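Local coordinates for protein beta subunit of a putative Aromatic-ring-hydroxylating dioxygenase (Novosphingobium aromaticivorans DSM 12444, PDB 3EBY) that is probably the beta subunit of an aromatic-ring-hydroxylating dioxygenase, a trimer-forming partner with an NTF2-like fold, its exact substrate and role not established, at residues Glu33-Leu38 / Asp72-Leu77; Gln46-Glu51 / Ser145-Tyr150; Gly93-Thr98 / Ala107-Val112; Tyr111-Thr116 / Arg123-Gly128. One frame throughout, in Å; residues are numbered along the deposited sequence. Where two conformers were deposited one is given.

Interaction 1. Residues Glu33-Leu38 / Asp72-Leu77; sequences EQWPTL and DRVVAL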
loop_
_atom_site.group_PDB
_atom_site.type_symbol
_atom_site.label_atom_id
_atom_site.label_comp_id
_atom_site.label_asym_id
_atom_site.label_seq_id
_atom_site.Cartn_x
_atom_site.Cartn_y
_atom_site.Cartn_z
ATOM N N GLU A 33 5.815 -12.082 -19.723
ATOM C CA GLU A 33 6.738 -11.719 -20.807
ATOM C C GLU A 33 7.278 -10.275 -20.690
ATOM O O GLU A 33 8.349 -9.975 -21.203
ATOM C CB GLU A 33 6.071 -11.920 -22.165
ATOM C CG GLU A 33 5.930 -13.362 -22.580
ATOM C CD GLU A 33 4.753 -14.085 -21.940
ATOM O OE1 GLU A 33 3.898 -13.426 -21.280
ATOM O OE2 GLU A 33 4.686 -15.333 -22.099
ATOM N N GLN A 34 6.520 -9.383 -20.058
ATOM C CA GLN A 34 6.968 -7.997 -19.866
ATOM C C GLN A 34 8.042 -7.885 -18.775
ATOM O O GLN A 34 8.846 -6.955 -18.779
ATOM C CB GLN A 34 5.780 -7.068 -19.498
ATOM C CG GLN A 34 6.199 -5.559 -19.274
ATOM C CD GLN A 34 5.036 -4.629 -18.787
ATOM O OE1 GLN A 34 3.984 -5.097 -18.356
ATOM N NE2 GLN A 34 5.289 -3.333 -18.774
ATOM N N TRP A 35 8.056 -8.849 -17.857
ATOM C CA TRP A 35 8.860 -8.740 -16.640
ATOM C C TRP A 35 10.380 -8.611 -16.920
ATOM O O TRP A 35 11.020 -7.709 -16.370
ATOM C CB TRP A 35 8.529 -9.892 -15.663
ATOM C CG TRP A 35 9.431 -9.980 -14.441
ATOM C CD1 TRP A 35 9.414 -9.156 -13.338
ATOM C CD2 TRP A 35 10.343 -11.035 -14.135
ATOM N NE1 TRP A 35 10.325 -9.597 -12.403
ATOM C CE2 TRP A 35 10.909 -10.751 -12.866
ATOM C CE3 TRP A 35 10.755 -12.187 -14.820
ATOM C CZ2 TRP A 35 11.874 -11.570 -12.273
ATOM C CZ3 TRP A 35 11.718 -12.998 -14.238
ATOM C CH2 TRP A 35 12.236 -12.706 -12.947
ATOM N N PRO A 36 10.943 -9.473 -17.802
ATOM C CA PRO A 36 12.383 -9.350 -18.081
ATOM C C PRO A 36 12.756 -7.999 -18.728
ATOM O O PRO A 36 13.833 -7.500 -18.490
ATOM C CB PRO A 36 12.667 -10.537 -19.023
ATOM C CG PRO A 36 11.559 -11.516 -18.752
ATOM C CD PRO A 36 10.368 -10.674 -18.449
ATOM N N THR A 37 11.812 -7.391 -19.465
ATOM C CA THR A 37 12.061 -6.103 -20.143
ATOM C C THR A 37 12.244 -4.918 -19.183
ATOM O O THR A 37 12.737 -3.846 -19.586
ATOM C CB THR A 37 10.937 -5.742 -21.170
ATOM O OG1 THR A 37 9.770 -5.257 -20.503
ATOM C CG2 THR A 37 10.606 -6.946 -22.093
ATOM N N LEU A 38 11.851 -5.105 -17.932
ATOM C CA LEU A 38 11.935 -4.054 -16.890
ATOM C C LEU A 38 13.346 -3.953 -16.295
ATOM O O LEU A 38 13.625 -3.092 -15.466
ATOM C CB LEU A 38 10.916 -4.326 -15.781
ATOM C CG LEU A 38 9.479 -4.545 -16.278
ATOM C CD1 LEU A 38 8.498 -4.780 -15.112
ATOM C CD2 LEU A 38 9.028 -3.322 -17.127
ATOM N N ASP A 72 14.565 -17.219 -19.153
ATOM C CA ASP A 72 14.501 -18.674 -18.957
ATOM C C ASP A 72 13.390 -19.037 -17.979
ATOM O O ASP A 72 12.686 -20.027 -18.180
ATOM C CB ASP A 72 15.813 -19.238 -18.431
ATOM C CG ASP A 72 16.911 -19.311 -19.492
ATOM O OD1 ASP A 72 16.610 -19.241 -20.699
ATOM O OD2 ASP A 72 18.085 -19.484 -19.077
ATOM N N ARG A 73 13.252 -18.255 -16.913
ATOM C CA ARG A 73 12.180 -18.489 -15.936
ATOM C C ARG A 73 10.778 -18.313 -16.551
ATOM O O ARG A 73 9.885 -19.121 -16.313
ATOM C CB ARG A 73 12.360 -17.571 -14.706
ATOM C CG ARG A 73 11.282 -17.751 -13.649
ATOM C CD ARG A 73 11.705 -17.088 -12.323
ATOM N NE ARG A 73 12.746 -17.848 -11.625
ATOM C CZ ARG A 73 12.527 -19.000 -10.975
ATOM N NH1 ARG A 73 11.289 -19.461 -10.810
ATOM N NH2 ARG A 73 13.532 -19.645 -10.410
ATOM N N VAL A 74 10.578 -17.248 -17.311
ATOM C CA VAL A 74 9.261 -16.997 -17.924
ATOM C C VAL A 74 8.899 -18.125 -18.898
ATOM O O VAL A 74 7.778 -18.674 -18.851
ATOM C CB VAL A 74 9.251 -15.651 -18.653
ATOM C CG1 VAL A 74 7.935 -15.483 -19.463
ATOM C CG2 VAL A 74 9.467 -14.499 -17.652
ATOM N N VAL A 75 9.865 -18.503 -19.738
ATOM C CA VAL A 75 9.700 -19.637 -20.678
ATOM C C VAL A 75 9.302 -20.932 -19.952
ATOM O O VAL A 75 8.376 -21.633 -20.372
ATOM C CB VAL A 75 10.974 -19.875 -21.500
ATOM C CG1 VAL A 75 10.922 -21.248 -22.206
ATOM C CG2 VAL A 75 11.180 -18.732 -22.514
ATOM N N ALA A 76 10.014 -21.256 -18.880
ATOM C CA ALA A 76 9.719 -22.452 -18.104
ATOM C C ALA A 76 8.307 -22.393 -17.465
ATOM O O ALA A 76 7.603 -23.396 -17.419
ATOM C CB ALA A 76 10.782 -22.658 -17.031
ATOM N N LEU A 77 7.925 -21.229 -16.943
ATOM C CA LEU A 77 6.609 -21.050 -16.331
ATOM C C LEU A 77 5.486 -21.239 -17.368
ATOM O O LEU A 77 4.447 -21.843 -17.076
ATOM C CB LEU A 77 6.508 -19.660 -15.674
ATOM C CG LEU A 77 7.364 -19.460 -14.411
ATOM C CD1 LEU A 77 7.168 -18.077 -13.810
ATOM C CD2 LEU A 77 7.076 -20.498 -13.391
#
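Val74 pushes its two methyl groups into the loop Glu33-Pro36 and carries most of this contact. The methyls are divided between partners. CG2 sits at the edge of the Trp35 indole, near the ring plane, 3.9 Å from Trp35 CE3, and the same methyl meets the pyrrolidine of Pro36, with Val74 CG2 to Pro36 CG at 3.8 Å. CG1, anti to the backbone N of Val74 (chi1 172°), reaches instead to the backbone of Glu33, 4.0 Å from Glu33 N. The valine and the indole run past each other in opposite directions, and CE3, on the benzo rim, is the ring atom that takes the methyl. In the NTF2-like fold of this subunit, the contact packs the loop that follows helix 8-28 against helix 67-79. Trp35 is held from other directions too: its NE1 bonds to Tyr23 OH, and Phe39 and Tyr45 meet it edge-to-face. Arg73 CD comes within 4.5 Å of Trp35 CH2, an oblique approach by the aliphatic part of the arginine. Glu33 bends at chi2 (80°), which brings OE2 to 4.2 Å from Val74 CG1, while the charge itself goes to Arg78 of the same helix in a salt bridge.

Interaction 2. Residues Gln46-Glu51 / Ser145-Tyr150; sequences QVIARE and SRTCIY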
loop_
_atom_site.group_PDB
_atom_site.type_symbol
_atom_site.label_atom_id
_atom_site.label_comp_id
_atom_site.label_asym_id
_atom_site.label_seq_id
_atom_site.Cartn_x
_atom_site.Cartn_y
_atom_site.Cartn_z
ATOM N N GLN A 46 17.418 -11.197 -7.310
ATOM C CA GLN A 46 17.477 -12.255 -6.326
ATOM C C GLN A 46 16.426 -12.091 -5.245
ATOM O O GLN A 46 15.907 -10.974 -4.990
ATOM C CB GLN A 46 18.883 -12.365 -5.729
ATOM C CG GLN A 46 19.305 -11.237 -4.858
ATOM C CD GLN A 46 20.812 -11.273 -4.536
ATOM O OE1 GLN A 46 21.488 -12.305 -4.723
ATOM N NE2 GLN A 46 21.334 -10.152 -4.074
ATOM N N VAL A 47 16.089 -13.219 -4.635
ATOM C CA VAL A 47 15.083 -13.288 -3.580
ATOM C C VAL A 47 15.777 -14.017 -2.396
ATOM O O VAL A 47 16.202 -15.185 -2.528
ATOM C CB VAL A 47 13.811 -14.042 -4.066
ATOM C CG1 VAL A 47 12.809 -14.203 -2.900
ATOM C CG2 VAL A 47 13.146 -13.285 -5.291
ATOM N N ILE A 48 15.961 -13.292 -1.291
ATOM C CA ILE A 48 16.772 -13.760 -0.171
ATOM C C ILE A 48 16.088 -13.476 1.146
ATOM O O ILE A 48 15.450 -12.430 1.314
ATOM C CB ILE A 48 18.162 -13.081 -0.153
ATOM C CG1 ILE A 48 18.031 -11.576 -0.411
ATOM C CG2 ILE A 48 19.051 -13.696 -1.195
ATOM C CD1 ILE A 48 19.205 -10.756 0.136
ATOM N N ALA A 49 16.176 -14.429 2.069
ATOM C CA ALA A 49 15.560 -14.266 3.412
ATOM C C ALA A 49 16.252 -13.164 4.210
ATOM O O ALA A 49 17.469 -12.998 4.117
ATOM C CB ALA A 49 15.621 -15.599 4.174
ATOM N N ARG A 50 15.472 -12.391 4.981
ATOM C CA ARG A 50 16.017 -11.281 5.783
ATOM C C ARG A 50 17.238 -11.737 6.610
ATOM O O ARG A 50 18.257 -11.053 6.664
ATOM C CB ARG A 50 14.936 -10.726 6.724
ATOM C CG ARG A 50 15.368 -9.465 7.504
ATOM C CD ARG A 50 14.458 -9.175 8.716
ATOM N NE ARG A 50 13.142 -8.597 8.387
ATOM C CZ ARG A 50 12.748 -7.355 8.712
ATOM N NH1 ARG A 50 13.605 -6.482 9.255
ATOM N NH2 ARG A 50 11.517 -6.960 8.430
ATOM N N GLU A 51 17.110 -12.865 7.276
ATOM C CA GLU A 51 18.206 -13.338 8.128
ATOM C C GLU A 51 19.472 -13.741 7.355
ATOM O O GLU A 51 20.583 -13.717 7.914
ATOM C CB GLU A 51 17.748 -14.490 8.984
ATOM C CG GLU A 51 16.834 -14.066 10.090
ATOM C CD GLU A 51 16.285 -15.226 10.849
ATOM O OE1 GLU A 51 15.546 -16.027 10.239
ATOM O OE2 GLU A 51 16.571 -15.329 12.071
ATOM N N SER A 145 19.770 -3.787 -10.542
ATOM C CA SER A 145 19.666 -4.881 -9.579
ATOM C C SER A 145 18.477 -4.716 -8.652
ATOM O O SER A 145 18.151 -3.605 -8.212
ATOM C CB SER A 145 20.946 -5.016 -8.749
ATOM O OG SER A 145 21.129 -3.912 -7.882
ATOM N N ARG A 146 17.836 -5.837 -8.365
ATOM C CA ARG A 146 16.711 -5.902 -7.369
ATOM C C ARG A 146 16.919 -7.109 -6.486
ATOM O O ARG A 146 17.005 -8.273 -6.968
ATOM C CB ARG A 146 15.353 -5.958 -8.068
ATOM C CG ARG A 146 14.158 -6.414 -7.180
ATOM C CD ARG A 146 12.793 -5.915 -7.712
ATOM N NE ARG A 146 12.625 -4.475 -7.425
ATOM C CZ ARG A 146 11.545 -3.760 -7.731
ATOM N NH1 ARG A 146 10.483 -4.336 -8.297
ATOM N NH2 ARG A 146 11.478 -2.491 -7.379
ATOM N N THR A 147 16.976 -6.842 -5.192
ATOM C CA THR A 147 17.028 -7.865 -4.189
ATOM C C THR A 147 15.731 -7.780 -3.368
ATOM O O THR A 147 15.399 -6.734 -2.844
ATOM C CB THR A 147 18.247 -7.678 -3.254
ATOM O OG1 THR A 147 19.473 -7.762 -4.005
ATOM C CG2 THR A 147 18.243 -8.732 -2.145
ATOM N N CYS A 148 14.986 -8.879 -3.343
ATOM C CA CYS A 148 13.748 -8.962 -2.570
ATOM C C CYS A 148 14.081 -9.619 -1.254
ATOM O O CYS A 148 14.372 -10.832 -1.207
ATOM C CB CYS A 148 12.710 -9.816 -3.324
ATOM S SG CYS A 148 12.411 -9.330 -5.053
ATOM N N ILE A 149 14.205 -8.796 -0.212
ATOM C CA ILE A 149 14.591 -9.279 1.125
ATOM C C ILE A 149 13.313 -9.613 1.933
ATOM O O ILE A 149 12.534 -8.702 2.287
ATOM C CB ILE A 149 15.437 -8.208 1.902
ATOM C CG1 ILE A 149 16.670 -7.782 1.095
ATOM C CG2 ILE A 149 15.841 -8.770 3.300
ATOM C CD1 ILE A 149 17.575 -6.778 1.806
ATOM N N TYR A 150 13.042 -10.909 2.134
ATOM C CA TYR A 150 11.714 -11.328 2.567
ATOM C C TYR A 150 11.655 -11.942 3.972
ATOM O O TYR A 150 12.645 -12.517 4.481
ATOM C CB TYR A 150 11.061 -12.263 1.528
ATOM C CG TYR A 150 11.687 -13.666 1.487
ATOM C CD1 TYR A 150 11.221 -14.677 2.311
ATOM C CD2 TYR A 150 12.749 -13.954 0.632
ATOM C CE1 TYR A 150 11.792 -15.955 2.278
ATOM C CE2 TYR A 150 13.325 -15.241 0.594
ATOM C CZ TYR A 150 12.863 -16.210 1.438
ATOM O OH TYR A 150 13.424 -17.486 1.390
#
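Two parallel neighbours in the mixed sheet, strands 43-49 and 142-150, meet here, with Gln46 opposite Thr147 and Val47 opposite Cys148. The backbone ladder starts with Gln46 N to Arg146 O and goes on through Cys148 N to Gln46 O at 2.8 Å, Ile48 N to Cys148 O and Tyr150 N to Ile48 O. It ends at the 3-10 segment, with Arg50 N donating to Tyr150 O. On the face carrying Gln46 and Thr147 the two side chains lie side by side. Gln46 NE2 donates to Thr147 OG1 at 3.0 Å in an almost straight bond (170°), the hydroxyl lying in the amide plane. At the far end, Tyr150 has CG between its backbone N and carbonyl carbon (chi1 72°), which folds the ring back over the neighbouring strand. Ala49 CA lies over one ring face, 3.9 Å from the ring centroid, a CH-pi contact, and Val47 CG1 packs 3.5 Å from Tyr150 CD2. Arg50 itself pairs with Asp151 and bonds to Asp28 O of the second subunit. The straight, in-plane bond to the hydroxyl fixes the rotation of the Gln46 amide, while the Tyr150 ring shields the backbone at Ala49.

Interaction 3. Residues Gly93-Thr98 / Ala107-Val112; sequences GRAVIT and AEASYV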
loop_
_atom_site.group_PDB
_atom_site.type_symbol
_atom_site.label_atom_id
_atom_site.label_comp_id
_atom_site.label_asym_id
_atom_site.label_seq_id
_atom_site.Cartn_x
_atom_site.Cartn_y
_atom_site.Cartn_z
ATOM N N GLY A 93 4.801 -0.282 -1.333
ATOM C CA GLY A 93 4.900 1.020 -0.714
ATOM C C GLY A 93 5.626 2.043 -1.562
ATOM O O GLY A 93 6.336 1.703 -2.528
ATOM N N ARG A 94 5.489 3.315 -1.182
ATOM C CA ARG A 94 6.247 4.388 -1.811
ATOM C C ARG A 94 7.750 4.157 -1.587
ATOM O O ARG A 94 8.168 3.743 -0.519
ATOM C CB ARG A 94 5.802 5.735 -1.254
ATOM C CG ARG A 94 6.502 6.949 -1.847
ATOM C CD ARG A 94 5.913 8.200 -1.230
ATOM N NE ARG A 94 6.520 9.437 -1.706
ATOM C CZ ARG A 94 6.001 10.212 -2.643
ATOM N NH1 ARG A 94 4.947 9.812 -3.336
ATOM N NH2 ARG A 94 6.590 11.357 -2.954
ATOM N N ALA A 95 8.549 4.447 -2.601
ATOM C CA ALA A 95 10.003 4.210 -2.552
ATOM C C ALA A 95 10.722 5.284 -1.744
ATOM O O ALA A 95 10.414 6.486 -1.861
ATOM C CB ALA A 95 10.595 4.143 -3.985
ATOM N N VAL A 96 11.717 4.842 -0.975
ATOM C CA VAL A 96 12.685 5.738 -0.337
ATOM C C VAL A 96 13.991 5.715 -1.102
ATOM O O VAL A 96 14.649 4.659 -1.229
ATOM C CB VAL A 96 12.944 5.333 1.150
ATOM C CG1 VAL A 96 13.940 6.290 1.804
ATOM C CG2 VAL A 96 11.612 5.292 1.951
ATOM N N ILE A 97 14.318 6.839 -1.719
ATOM C CA ILE A 97 15.573 6.968 -2.450
ATOM C C ILE A 97 16.718 7.099 -1.439
ATOM O O ILE A 97 16.711 8.002 -0.577
ATOM C CB ILE A 97 15.537 8.161 -3.407
ATOM C CG1 ILE A 97 14.512 7.898 -4.530
ATOM C CG2 ILE A 97 16.948 8.452 -4.004
ATOM C CD1 ILE A 97 14.224 9.119 -5.376
ATOM N N THR A 98 17.697 6.212 -1.568
ATOM C CA THR A 98 18.787 6.097 -0.616
ATOM C C THR A 98 20.136 6.582 -1.140
ATOM O O THR A 98 21.090 6.667 -0.375
ATOM C CB THR A 98 18.954 4.640 -0.145
ATOM O OG1 THR A 98 19.223 3.784 -1.271
ATOM C CG2 THR A 98 17.697 4.160 0.591
ATOM N N ALA A 107 17.289 2.741 -4.317
ATOM C CA ALA A 107 15.997 2.922 -3.595
ATOM C C ALA A 107 15.556 1.652 -2.928
ATOM O O ALA A 107 16.015 0.571 -3.274
ATOM C CB ALA A 107 14.893 3.436 -4.539
ATOM N N GLU A 108 14.634 1.805 -1.977
ATOM C CA GLU A 108 14.025 0.676 -1.267
ATOM C C GLU A 108 12.536 0.920 -1.122
ATOM O O GLU A 108 12.118 2.060 -0.991
ATOM C CB GLU A 108 14.668 0.494 0.106
ATOM C CG GLU A 108 16.205 0.388 0.060
ATOM C CD GLU A 108 16.858 0.066 1.397
ATOM O OE1 GLU A 108 16.155 -0.203 2.410
ATOM O OE2 GLU A 108 18.105 0.117 1.426
ATOM N N ALA A 109 11.739 -0.157 -1.191
ATOM C CA ALA A 109 10.285 -0.059 -1.038
ATOM C C ALA A 109 9.742 -1.338 -0.418
ATOM O O ALA A 109 10.124 -2.445 -0.831
ATOM C CB ALA A 109 9.631 0.207 -2.399
ATOM N N SER A 110 8.889 -1.196 0.599
ATOM C CA SER A 110 8.225 -2.329 1.208
ATOM C C SER A 110 7.195 -2.887 0.256
ATOM O O SER A 110 6.656 -2.165 -0.564
ATOM C CB SER A 110 7.530 -1.946 2.528
ATOM O OG SER A 110 8.513 -1.635 3.502
ATOM N N TYR A 111 6.954 -4.183 0.363
ATOM C CA TYR A 111 5.926 -4.867 -0.437
ATOM C C TYR A 111 5.301 -6.043 0.313
ATOM O O TYR A 111 5.912 -6.644 1.206
ATOM C CB TYR A 111 6.510 -5.371 -1.777
ATOM C CG TYR A 111 7.428 -6.587 -1.614
ATOM C CD1 TYR A 111 6.905 -7.868 -1.433
ATOM C CD2 TYR A 111 8.811 -6.432 -1.546
ATOM C CE1 TYR A 111 7.750 -8.962 -1.220
ATOM C CE2 TYR A 111 9.661 -7.539 -1.268
ATOM C CZ TYR A 111 9.116 -8.784 -1.105
ATOM O OH TYR A 111 9.924 -9.870 -0.794
ATOM N N VAL A 112 4.080 -6.370 -0.086
ATOM C CA VAL A 112 3.450 -7.613 0.318
ATOM C C VAL A 112 2.796 -8.196 -0.892
ATOM O O VAL A 112 2.101 -7.489 -1.630
ATOM C CB VAL A 112 2.437 -7.447 1.456
ATOM C CG1 VAL A 112 1.781 -8.800 1.763
ATOM C CG2 VAL A 112 3.138 -6.903 2.731
HETATM O O HOH W 1 7.839 1.520 1.151
HETATM O O HOH W 2 19.614 1.091 -0.595
#
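Glu108 and Thr98 meet near the turn end of the hairpin of strands 87-101 and 104-116, their side chains crossing at about a right angle. From CB the glutamate places CG anti to its own carbonyl carbon (chi1 -53°), and Glu108 CG comes to 4.1 Å from Thr98 CG2. Beyond CG the chain is extended, and the carboxylate divides its work: OE1 forms a salt bridge with Lys129, while OE2 accepts from a water at 2.7 Å that is also hydrogen-bonded to Thr98 OG1, itself bonded to Ser106 OG. Val96 and Glu108 form an antiparallel hydrogen-bonded pair, with Val96 N to Glu108 O at 2.8 Å and Glu108 N to Val96 O at 3.0 Å. Farther on, a second water takes the N-H of Ser110 and donates to Arg94 O, before Gly93 N bonds directly to Ser110 O, 2.8 Å. Small residues pack on the other face, Ala95 CB lying 4.4 Å from both Ala107 CB and Ala109 CB. That face is covered by helix 8-28, through Ile16 on Ala95 and Asn20 on Ala109, while Val96 packs on Leu25 of the second subunit and strand 122-135 flanks strand 104-116.

Interaction 4. Residues Tyr111-Thr116 / Arg123-Gly128; sequences YVVFQT and RIYNAG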
loop_
_atom_site.group_PDB
_atom_site.type_symbol
_atom_site.label_atom_id
_atom_site.label_comp_id
_atom_site.label_asym_id
_atom_site.label_seq_id
_atom_site.Cartn_x
_atom_site.Cartn_y
_atom_site.Cartn_z
ATOM N N TYR A 111 6.954 -4.183 0.363
ATOM C CA TYR A 111 5.926 -4.867 -0.437
ATOM C C TYR A 111 5.301 -6.043 0.313
ATOM O O TYR A 111 5.912 -6.644 1.206
ATOM C CB TYR A 111 6.510 -5.371 -1.777
ATOM C CG TYR A 111 7.428 -6.587 -1.614
ATOM C CD1 TYR A 111 6.905 -7.868 -1.433
ATOM C CD2 TYR A 111 8.811 -6.432 -1.546
ATOM C CE1 TYR A 111 7.750 -8.962 -1.220
ATOM C CE2 TYR A 111 9.661 -7.539 -1.268
ATOM C CZ TYR A 111 9.116 -8.784 -1.105
ATOM O OH TYR A 111 9.924 -9.870 -0.794
ATOM N N VAL A 112 4.080 -6.370 -0.086
ATOM C CA VAL A 112 3.450 -7.613 0.318
ATOM C C VAL A 112 2.796 -8.196 -0.892
ATOM O O VAL A 112 2.101 -7.489 -1.630
ATOM C CB VAL A 112 2.437 -7.447 1.456
ATOM C CG1 VAL A 112 1.781 -8.800 1.763
ATOM C CG2 VAL A 112 3.138 -6.903 2.731
ATOM N N VAL A 113 3.036 -9.487 -1.110
ATOM C CA VAL A 113 2.367 -10.240 -2.146
ATOM C C VAL A 113 1.321 -11.117 -1.461
ATOM O O VAL A 113 1.635 -11.870 -0.523
ATOM C CB VAL A 113 3.334 -11.184 -2.957
ATOM C CG1 VAL A 113 2.525 -11.938 -4.018
ATOM C CG2 VAL A 113 4.472 -10.399 -3.565
ATOM N N PHE A 114 0.096 -10.919 -1.864
ATOM C CA PHE A 114 -1.057 -11.702 -1.402
ATOM C C PHE A 114 -1.401 -12.745 -2.475
ATOM O O PHE A 114 -1.286 -12.481 -3.679
ATOM C CB PHE A 114 -2.265 -10.782 -1.176
ATOM C CG PHE A 114 -1.993 -9.634 -0.246
ATOM C CD1 PHE A 114 -1.425 -8.455 -0.719
ATOM C CD2 PHE A 114 -2.232 -9.754 1.110
ATOM C CE1 PHE A 114 -1.134 -7.413 0.138
ATOM C CE2 PHE A 114 -1.928 -8.703 1.983
ATOM C CZ PHE A 114 -1.370 -7.552 1.503
ATOM N N GLN A 115 -1.836 -13.922 -2.039
ATOM C CA GLN A 115 -2.096 -14.991 -2.962
ATOM C C GLN A 115 -3.420 -15.661 -2.656
ATOM O O GLN A 115 -3.759 -15.888 -1.480
ATOM C CB GLN A 115 -0.974 -16.008 -2.899
ATOM C CG GLN A 115 -0.979 -17.008 -4.013
ATOM C CD GLN A 115 0.249 -17.889 -3.993
ATOM O OE1 GLN A 115 0.320 -18.833 -3.221
ATOM N NE2 GLN A 115 1.251 -17.543 -4.807
ATOM N N THR A 116 -4.165 -15.980 -3.717
ATOM C CA THR A 116 -5.432 -16.688 -3.583
ATOM C C THR A 116 -5.333 -17.999 -4.338
ATOM O O THR A 116 -5.004 -18.021 -5.523
ATOM C CB THR A 116 -6.611 -15.875 -4.157
ATOM O OG1 THR A 116 -6.636 -14.580 -3.565
ATOM C CG2 THR A 116 -7.922 -16.578 -3.893
ATOM N N ARG A 123 -4.380 -15.104 1.285
ATOM C CA ARG A 123 -3.413 -15.149 2.372
ATOM C C ARG A 123 -2.216 -14.326 2.024
ATOM O O ARG A 123 -1.987 -14.004 0.876
ATOM C CB ARG A 123 -2.934 -16.578 2.584
ATOM C CG ARG A 123 -4.011 -17.531 2.991
ATOM C CD ARG A 123 -3.464 -18.940 3.104
ATOM N NE ARG A 123 -4.512 -19.878 3.484
ATOM C CZ ARG A 123 -5.305 -20.520 2.631
ATOM N NH1 ARG A 123 -5.129 -20.407 1.320
ATOM N NH2 ARG A 123 -6.262 -21.304 3.099
ATOM N N ILE A 124 -1.442 -13.972 3.036
ATOM C CA ILE A 124 -0.167 -13.316 2.808
ATOM C C ILE A 124 0.854 -14.347 2.347
ATOM O O ILE A 124 1.141 -15.320 3.071
ATOM C CB ILE A 124 0.381 -12.629 4.078
ATOM C CG1 ILE A 124 -0.617 -11.584 4.612
ATOM C CG2 ILE A 124 1.721 -12.001 3.739
ATOM C CD1 ILE A 124 -0.596 -11.424 6.122
ATOM N N TYR A 125 1.328 -14.208 1.114
ATOM C CA TYR A 125 2.278 -15.159 0.534
ATOM C C TYR A 125 3.737 -14.805 0.836
ATOM O O TYR A 125 4.525 -15.681 1.255
ATOM C CB TYR A 125 2.043 -15.273 -0.966
ATOM C CG TYR A 125 3.084 -16.058 -1.701
ATOM C CD1 TYR A 125 3.308 -17.392 -1.413
ATOM C CD2 TYR A 125 3.884 -15.454 -2.637
ATOM C CE1 TYR A 125 4.287 -18.111 -2.076
ATOM C CE2 TYR A 125 4.892 -16.145 -3.277
ATOM C CZ TYR A 125 5.066 -17.485 -3.018
ATOM O OH TYR A 125 6.049 -18.175 -3.696
ATOM N N ASN A 126 4.108 -13.541 0.586
ATOM C CA ASN A 126 5.484 -13.090 0.800
ATOM C C ASN A 126 5.498 -11.607 1.113
ATOM O O ASN A 126 4.952 -10.805 0.327
ATOM C CB ASN A 126 6.335 -13.389 -0.456
ATOM C CG ASN A 126 7.786 -13.118 -0.258
ATOM O OD1 ASN A 126 8.247 -12.005 -0.492
ATOM N ND2 ASN A 126 8.527 -14.119 0.260
ATOM N N ALA A 127 6.004 -11.254 2.298
ATOM C CA ALA A 127 6.229 -9.850 2.696
ATOM C C ALA A 127 7.719 -9.564 2.783
ATOM O O ALA A 127 8.494 -10.399 3.282
ATOM C CB ALA A 127 5.545 -9.547 4.074
ATOM N N GLY A 128 8.124 -8.358 2.378
ATOM C CA GLY A 128 9.557 -8.000 2.368
ATOM C C GLY A 128 9.793 -6.563 1.970
ATOM O O GLY A 128 8.875 -5.749 2.032
HETATM O O HOH W 3 -3.721 -18.471 -0.319
#
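Val113 O is gripped by two backbone N-H groups, those of Tyr125 at 2.9 Å and Asn126 at 3.2 Å. Both residues face Val113, which makes this a classic beta bulge in the hairpin of strands 104-116 and 122-135. Tyr125 N lies in the carbonyl plane, whereas Asn126 N is tilted 18° from it. Beyond the bulge the register has moved by one residue, so Phe114 pairs with Ile124, and Gln115 with Arg123.

The bulge turns the Tyr125 side chain onto Gln115. The Gln115 amide packs over the ring face, planes 25° apart, while the hydrogen bond of NE2 goes to Asn88 OD1, and Tyr125 OH accepts from Ala156 N. At the other end, Tyr111 CG sits between its backbone N and carbonyl carbon (chi1 73°), which lays the ring across to strand 122-135. There Tyr111 OH donates to Asn126 OD1 at 2.7 Å, nearly in line with the amide C=O. Ring and amide are almost coplanar, and the carbonyl meets the phenol at its edge. Over one face of the same ring lies Gly128, whose CA is 4.0 Å from the ring centroid in a CH-pi contact.

On the opposite face of the sheet the contact is apolar: Val112 CG1 meets Ile124 CG2 and Val112 CG2 meets Ala127 CB, both at 3.8 Å, and Phe114 CE2 lies against Ile124 CG1. This face packs on the other two subunits, Phe114 meeting Phe114 of the second and Ile124 meeting Ile124 of the third. Within the chain, strand 87-101 flanks strand 104-116, and strand 142-150 flanks strand 122-135, with Tyr150 on Asn126.

In the fold
Interactions 2, 3 and 4 belong to one sheet, whereas interaction 1 joins a loop to helix 67-79 and touches none of them. It is also the one without a hydrogen bond between its segments: a small, mostly buried apolar contact. Interactions 3 and 4 both use strand 104-116, successive parts pairing with strands 87-101 and 122-135; Tyr111 and Val112 belong to both ranges but make their cross-strand contacts in interaction 4. In one a water bridges a gap in the ladder, in the other a bulge shifts the register; both reach the second subunit, and interaction 4 the third as well. Interaction 2, parallel, meets interaction 4 through Tyr150. Interaction 4 is largely buried; interactions 2 and 3 are partly so.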